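PDB 5XH8: extracellular invertase, which cleaves beta-fructofuranosides, sucrose probably foremost, and has high transfructosylation activity, consistent with the formation of fructooligosaccharides such as 1-kestose. Local coordinates for residues 255-260 with 375-380; 336-341 with 418-423. All coordinates share one frame; numbering follows the deposited sequence.

In the fold
From the N terminus the chain reaches 255-260, then 336-341, 375-380 and 418-423, so the two contacts cross: contact 1 closes a loop of 114 residues, and the loop of 76 closed by contact 2 opens within it and ends beyond it. Contact 1 joins neighbouring blades of the family 32 beta-propeller, setting the turn between strands 250-255 and 265-274 on strand 366-385. Contact 2 ties the loop before strand 341-348 to helix 420-426, on the way to the C-terminal beta-sandwich domain. Their centres lie about 12 Å apart. E375 of contact 1 links them, its carboxylate forming salt bridges with R341 and R420 of contact 2.

Contact 1 of 2, residues 255-260 with 375-380; sequences LDEYGY and ELRVLY
The backbone N of V378 gives its hydrogen to D256 O at 2.8 Å, in an almost straight bond (173°). Next to it, E257 CA points its hydrogen at V378 O, a CH...O contact of 3.4 Å, so the turn touches both polar groups of one strand residue. The turn is braced from within: D256 OD1 accepts hydrogen bonds from the backbone N of Y258, as in an Asx turn, and from that of G259, while D256 N bonds to G259 O.

R377 and E257 run side by side in the same direction. With CG of R377 between its own N and carbonyl carbon (chi1 72°) and the chain then extended, the arginine passes along E257 O and gives it a weak hydrogen bond from NH1, 3.0 Å long and bent to 133°. The two charged ends do not meet. A water bridges them instead, donating to E257 OE2 and accepting from R377 NH1 in the guanidinium plane and from Y380 N (2.8 Å). The E257 carboxylate also lies by Y380 CD2, its plane steeply turned to the ring.

On the buried side L255 supplies the apolar part: CB touches V378 CG2 at 3.8 Å and CD1 reaches L376 CB. F267 of strand 265-274 meets both L255 and V378.

One straight backbone bond, helped by a weak one from R377, fastens the turn to this strand of the next propeller blade, whereas E257 and R377 are joined through a water and not by a direct salt bridge, though the opposite charges of E257 OE2 and R377 NH1, 4.7 Å apart, probably still attract.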
loop_
_atom_site.group_PDB
_atom_site.type_symbol
_atom_site.label_atom_id
_atom_site.label_comp_id
_atom_site.label_asym_id
_atom_site.label_seq_id
_atom_site.Cartn_x
_atom_site.Cartn_y
_atom_site.Cartn_z
ATOM N N LEU A 255 -11.113 -32.028 9.271
ATOM C CA LEU A 255 -10.904 -33.112 10.229
ATOM C C LEU A 255 -11.684 -34.405 9.892
ATOM O O LEU A 255 -12.744 -34.361 9.261
ATOM C CB LEU A 255 -11.388 -32.643 11.619
ATOM C CG LEU A 255 -10.756 -31.374 12.206
ATOM C CD1 LEU A 255 -11.421 -31.010 13.544
ATOM C CD2 LEU A 255 -9.255 -31.545 12.328
ATOM N N ASP A 256 -11.148 -35.529 10.356
ATOM C CA ASP A 256 -11.935 -36.754 10.533
ATOM C C ASP A 256 -11.866 -37.183 12.005
ATOM O O ASP A 256 -11.478 -36.383 12.885
ATOM C CB ASP A 256 -11.470 -37.840 9.546
ATOM C CG ASP A 256 -10.049 -38.295 9.766
ATOM O OD1 ASP A 256 -9.393 -38.027 10.816
ATOM O OD2 ASP A 256 -9.549 -38.944 8.843
ATOM N N GLU A 257 -12.253 -38.426 12.282
ATOM C CA GLU A 257 -12.247 -38.969 13.630
ATOM C C GLU A 257 -10.847 -39.101 14.274
ATOM O O GLU A 257 -10.743 -39.157 15.487
ATOM C CB GLU A 257 -12.968 -40.338 13.640
ATOM C CG GLU A 257 -13.265 -40.861 15.033
ATOM C CD GLU A 257 -14.181 -42.087 15.048
ATOM O OE1 GLU A 257 -14.362 -42.732 13.992
ATOM O OE2 GLU A 257 -14.730 -42.378 16.132
ATOM N N TYR A 258 -9.794 -39.166 13.473
ATOM C CA TYR A 258 -8.445 -39.381 13.976
ATOM C C TYR A 258 -7.601 -38.099 14.118
ATOM O O TYR A 258 -6.639 -38.073 14.893
ATOM C CB TYR A 258 -7.719 -40.389 13.070
ATOM C CG TYR A 258 -8.580 -41.615 12.812
ATOM C CD1 TYR A 258 -8.715 -42.614 13.783
ATOM C CD2 TYR A 258 -9.306 -41.740 11.626
ATOM C CE1 TYR A 258 -9.531 -43.713 13.565
ATOM C CE2 TYR A 258 -10.124 -42.832 11.398
ATOM C CZ TYR A 258 -10.227 -43.817 12.363
ATOM O OH TYR A 258 -11.034 -44.899 12.120
ATOM N N GLY A 259 -7.935 -37.067 13.348
ATOM C CA GLY A 259 -7.141 -35.854 13.291
ATOM C C GLY A 259 -7.424 -35.050 12.035
ATOM O O GLY A 259 -8.583 -34.874 11.644
ATOM N N TYR A 260 -6.362 -34.561 11.412
ATOM C CA TYR A 260 -6.493 -33.695 10.271
ATOM C C TYR A 260 -6.686 -34.608 9.058
ATOM O O TYR A 260 -5.981 -35.599 8.916
ATOM C CB TYR A 260 -5.248 -32.826 10.080
ATOM C CG TYR A 260 -5.283 -31.981 8.820
ATOM C CD1 TYR A 260 -5.929 -30.752 8.809
ATOM C CD2 TYR A 260 -4.703 -32.436 7.627
ATOM C CE1 TYR A 260 -5.983 -29.978 7.654
ATOM C CE2 TYR A 260 -4.746 -31.669 6.459
ATOM C CZ TYR A 260 -5.394 -30.440 6.481
ATOM O OH TYR A 260 -5.471 -29.662 5.359
ATOM N N GLU A 375 -5.037 -31.296 20.381
ATOM C CA GLU A 375 -5.477 -32.038 19.197
ATOM C C GLU A 375 -6.951 -31.768 18.965
ATOM O O GLU A 375 -7.755 -31.826 19.906
ATOM C CB GLU A 375 -5.210 -33.554 19.349
ATOM C CG GLU A 375 -3.754 -33.904 19.201
ATOM C CD GLU A 375 -3.460 -35.371 19.449
ATOM O OE1 GLU A 375 -4.377 -36.163 19.258
ATOM O OE2 GLU A 375 -2.314 -35.740 19.797
ATOM N N LEU A 376 -7.289 -31.408 17.718
ATOM C CA LEU A 376 -8.677 -31.266 17.304
ATOM C C LEU A 376 -9.038 -32.401 16.339
ATOM O O LEU A 376 -8.226 -32.776 15.458
ATOM C CB LEU A 376 -8.922 -29.914 16.650
ATOM C CG LEU A 376 -8.577 -28.672 17.467
ATOM C CD1 LEU A 376 -9.081 -27.438 16.720
ATOM C CD2 LEU A 376 -9.145 -28.705 18.877
ATOM N N ARG A 377 -10.228 -32.969 16.533
ATOM C CA ARG A 377 -10.719 -34.086 15.685
ATOM C C ARG A 377 -12.233 -34.143 15.748
ATOM O O ARG A 377 -12.846 -33.497 16.597
ATOM C CB ARG A 377 -10.110 -35.427 16.124
ATOM C CG ARG A 377 -10.640 -35.986 17.448
ATOM C CD ARG A 377 -9.850 -37.203 17.916
ATOM N NE ARG A 377 -10.414 -37.817 19.124
ATOM C CZ ARG A 377 -11.525 -38.575 19.176
ATOM N NH1 ARG A 377 -12.278 -38.815 18.088
ATOM N NH2 ARG A 377 -11.920 -39.066 20.352
ATOM N N VAL A 378 -12.838 -34.926 14.856
ATOM C CA VAL A 378 -14.290 -35.117 14.914
ATOM C C VAL A 378 -14.559 -36.135 16.021
ATOM O O VAL A 378 -13.954 -37.193 16.020
ATOM C CB VAL A 378 -14.896 -35.588 13.566
ATOM C CG1 VAL A 378 -16.412 -35.694 13.686
ATOM C CG2 VAL A 378 -14.552 -34.604 12.465
ATOM N N LEU A 379 -15.389 -35.775 16.994
ATOM C CA LEU A 379 -15.678 -36.668 18.109
ATOM C C LEU A 379 -17.093 -37.189 17.929
ATOM O O LEU A 379 -18.012 -36.399 17.671
ATOM C CB LEU A 379 -15.555 -35.952 19.464
ATOM C CG LEU A 379 -16.042 -36.748 20.692
ATOM C CD1 LEU A 379 -15.204 -37.995 20.891
ATOM C CD2 LEU A 379 -16.019 -35.905 21.954
ATOM N N TYR A 380 -17.263 -38.505 18.065
ATOM C CA TYR A 380 -18.607 -39.106 18.033
ATOM C C TYR A 380 -19.033 -39.557 19.415
ATOM O O TYR A 380 -18.237 -40.134 20.151
ATOM C CB TYR A 380 -18.668 -40.266 17.045
ATOM C CG TYR A 380 -18.504 -39.798 15.621
ATOM C CD1 TYR A 380 -19.586 -39.289 14.902
ATOM C CD2 TYR A 380 -17.257 -39.825 15.004
ATOM C CE1 TYR A 380 -19.427 -38.855 13.593
ATOM C CE2 TYR A 380 -17.093 -39.382 13.698
ATOM C CZ TYR A 380 -18.178 -38.902 13.008
ATOM O OH TYR A 380 -17.998 -38.459 11.738
HETATM O O HOH W 1 -14.996 -40.128 18.099
HETATM O O HOH W 2 -5.811 -36.000 16.444
#

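Contact 2 of 2, residues 336-341 with 418-423; sequences SGAPDR and IARETK
R420, R341 and E421 make up most of this contact, and the E421 carboxylate is its focus. R341 comes at it from the opposite direction and grips it end-on with two nitrogens in a salt bridge. NH1 meets E421 OE1 at 2.8 Å in a nearly straight bond (178°) within the guanidinium plane; NH2 reaches the syn lone pair of E421 OE2, also at 2.8 Å but more bent. The two planes are clearly tilted against each other. A third partner, S336 OG, hydrogen-bonds to E421 OE2 from above the carboxylate plane, so that oxygen is held from two directions. A sharp bend of E421 at chi2 (96°) turns its carboxylate to these groups.

R420 runs past the pair, its CG 3.7 Å from R341 NH1. Folded at chi3 (58°), it lays one guanidinium face against A338 CB, and the same methyl also lies over a face of the R341 guanidinium. R420 NH1 is 3.7 Å from P339 CD and gives a hydrogen to a water. R420 NH2 has its salt bridge with E375, which also pairs with R341 NH1, so the two carboxylates probably offset the charge of the neighbouring arginines.

R420 and E421 begin helix 420-426, right after the N-cap residue A419. Helix 331-336 ends at S336, with P332 against E421, and R341 opens strand 341-348; T422 of helix 420-426 packs on L372 and P373 of strand 366-385.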
loop_
_atom_site.group_PDB
_atom_site.type_symbol
_atom_site.label_atom_id
_atom_site.label_comp_id
_atom_site.label_asym_id
_atom_site.label_seq_id
_atom_site.Cartn_x
_atom_site.Cartn_y
_atom_site.Cartn_z
ATOM N N SER A 336 5.710 -40.626 18.178
ATOM C CA SER A 336 4.530 -41.032 18.924
ATOM C C SER A 336 3.587 -41.912 18.116
ATOM O O SER A 336 2.581 -42.370 18.636
ATOM C CB SER A 336 3.774 -39.791 19.379
ATOM O OG SER A 336 3.267 -39.101 18.249
ATOM N N GLY A 337 3.885 -42.094 16.837
ATOM C CA GLY A 337 3.030 -42.815 15.924
ATOM C C GLY A 337 1.727 -42.125 15.595
ATOM O O GLY A 337 0.790 -42.797 15.196
ATOM N N ALA A 338 1.643 -40.794 15.728
ATOM C CA ALA A 338 0.376 -40.099 15.459
ATOM C C ALA A 338 0.061 -40.061 13.960
ATOM O O ALA A 338 0.969 -40.009 13.150
ATOM C CB ALA A 338 0.437 -38.667 15.988
ATOM N N PRO A 339 -1.228 -40.020 13.590
ATOM C CA PRO A 339 -1.561 -39.688 12.221
ATOM C C PRO A 339 -1.431 -38.154 12.029
ATOM O O PRO A 339 -0.988 -37.441 12.962
ATOM C CB PRO A 339 -3.009 -40.140 12.110
ATOM C CG PRO A 339 -3.558 -39.867 13.461
ATOM C CD PRO A 339 -2.436 -40.124 14.429
ATOM N N ASP A 340 -1.790 -37.664 10.842
ATOM C CA ASP A 340 -1.856 -36.203 10.602
ATOM C C ASP A 340 -2.767 -35.582 11.661
ATOM O O ASP A 340 -3.827 -36.129 11.996
ATOM C CB ASP A 340 -2.435 -35.870 9.236
ATOM C CG ASP A 340 -1.579 -36.332 8.066
ATOM O OD1 ASP A 340 -0.349 -36.504 8.155
ATOM O OD2 ASP A 340 -2.194 -36.472 6.997
ATOM N N ARG A 341 -2.344 -34.451 12.216
ATOM C CA ARG A 341 -3.104 -33.786 13.285
ATOM C C ARG A 341 -3.283 -32.326 12.955
ATOM O O ARG A 341 -2.606 -31.813 12.079
ATOM C CB ARG A 341 -2.363 -33.933 14.610
ATOM C CG ARG A 341 -2.426 -35.346 15.168
ATOM C CD ARG A 341 -1.683 -35.456 16.460
ATOM N NE ARG A 341 -0.237 -35.462 16.282
ATOM C CZ ARG A 341 0.643 -35.469 17.284
ATOM N NH1 ARG A 341 0.232 -35.433 18.548
ATOM N NH2 ARG A 341 1.938 -35.510 17.024
ATOM N N ILE A 418 -5.793 -32.725 25.054
ATOM C CA ILE A 418 -4.408 -32.306 25.180
ATOM C C ILE A 418 -3.607 -33.123 24.173
ATOM O O ILE A 418 -3.792 -34.314 24.084
ATOM C CB ILE A 418 -3.872 -32.601 26.599
ATOM C CG1 ILE A 418 -4.676 -31.826 27.652
ATOM C CG2 ILE A 418 -2.385 -32.268 26.694
ATOM C CD1 ILE A 418 -4.475 -32.310 29.068
ATOM N N ALA A 419 -2.716 -32.507 23.420
ATOM C CA ALA A 419 -1.915 -33.273 22.470
ATOM C C ALA A 419 -1.222 -34.449 23.166
ATOM O O ALA A 419 -0.719 -34.320 24.304
ATOM C CB ALA A 419 -0.895 -32.390 21.795
ATOM N N ARG A 420 -1.175 -35.583 22.470
ATOM C CA ARG A 420 -0.897 -36.860 23.137
ATOM C C ARG A 420 0.423 -36.882 23.882
ATOM O O ARG A 420 0.462 -37.328 25.042
ATOM C CB ARG A 420 -1.049 -38.062 22.194
ATOM C CG ARG A 420 -0.015 -38.184 21.080
ATOM C CD ARG A 420 -0.499 -39.128 19.979
ATOM N NE ARG A 420 -1.771 -38.651 19.431
ATOM C CZ ARG A 420 -2.531 -39.311 18.550
ATOM N NH1 ARG A 420 -2.142 -40.483 18.051
ATOM N NH2 ARG A 420 -3.671 -38.782 18.158
ATOM N N GLU A 421 1.473 -36.350 23.254
ATOM C CA GLU A 421 2.811 -36.396 23.826
ATOM C C GLU A 421 2.959 -35.463 25.041
ATOM O O GLU A 421 3.685 -35.776 26.003
ATOM C CB GLU A 421 3.861 -36.046 22.796
ATOM C CG GLU A 421 3.807 -36.892 21.532
ATOM C CD GLU A 421 3.035 -36.255 20.379
ATOM O OE1 GLU A 421 2.056 -35.512 20.619
ATOM O OE2 GLU A 421 3.392 -36.523 19.212
ATOM N N THR A 422 2.272 -34.324 24.983
ATOM C CA THR A 422 2.209 -33.405 26.107
ATOM C C THR A 422 1.433 -34.016 27.280
ATOM O O THR A 422 1.853 -33.871 28.428
ATOM C CB THR A 422 1.596 -32.058 25.686
ATOM O OG1 THR A 422 2.528 -31.401 24.833
ATOM C CG2 THR A 422 1.310 -31.170 26.889
ATOM N N LYS A 423 0.300 -34.663 27.008
ATOM C CA LYS A 423 -0.447 -35.310 28.075
ATOM C C LYS A 423 0.408 -36.380 28.803
ATOM O O LYS A 423 0.418 -36.430 30.049
ATOM C CB LYS A 423 -1.754 -35.914 27.566
ATOM C CG LYS A 423 -2.592 -36.505 28.683
ATOM C CD LYS A 423 -3.936 -37.012 28.203
ATOM C CE LYS A 423 -4.802 -37.421 29.389
ATOM N NZ LYS A 423 -5.957 -38.194 28.873
HETATM O O HOH W 3 0.063 -42.404 18.817
#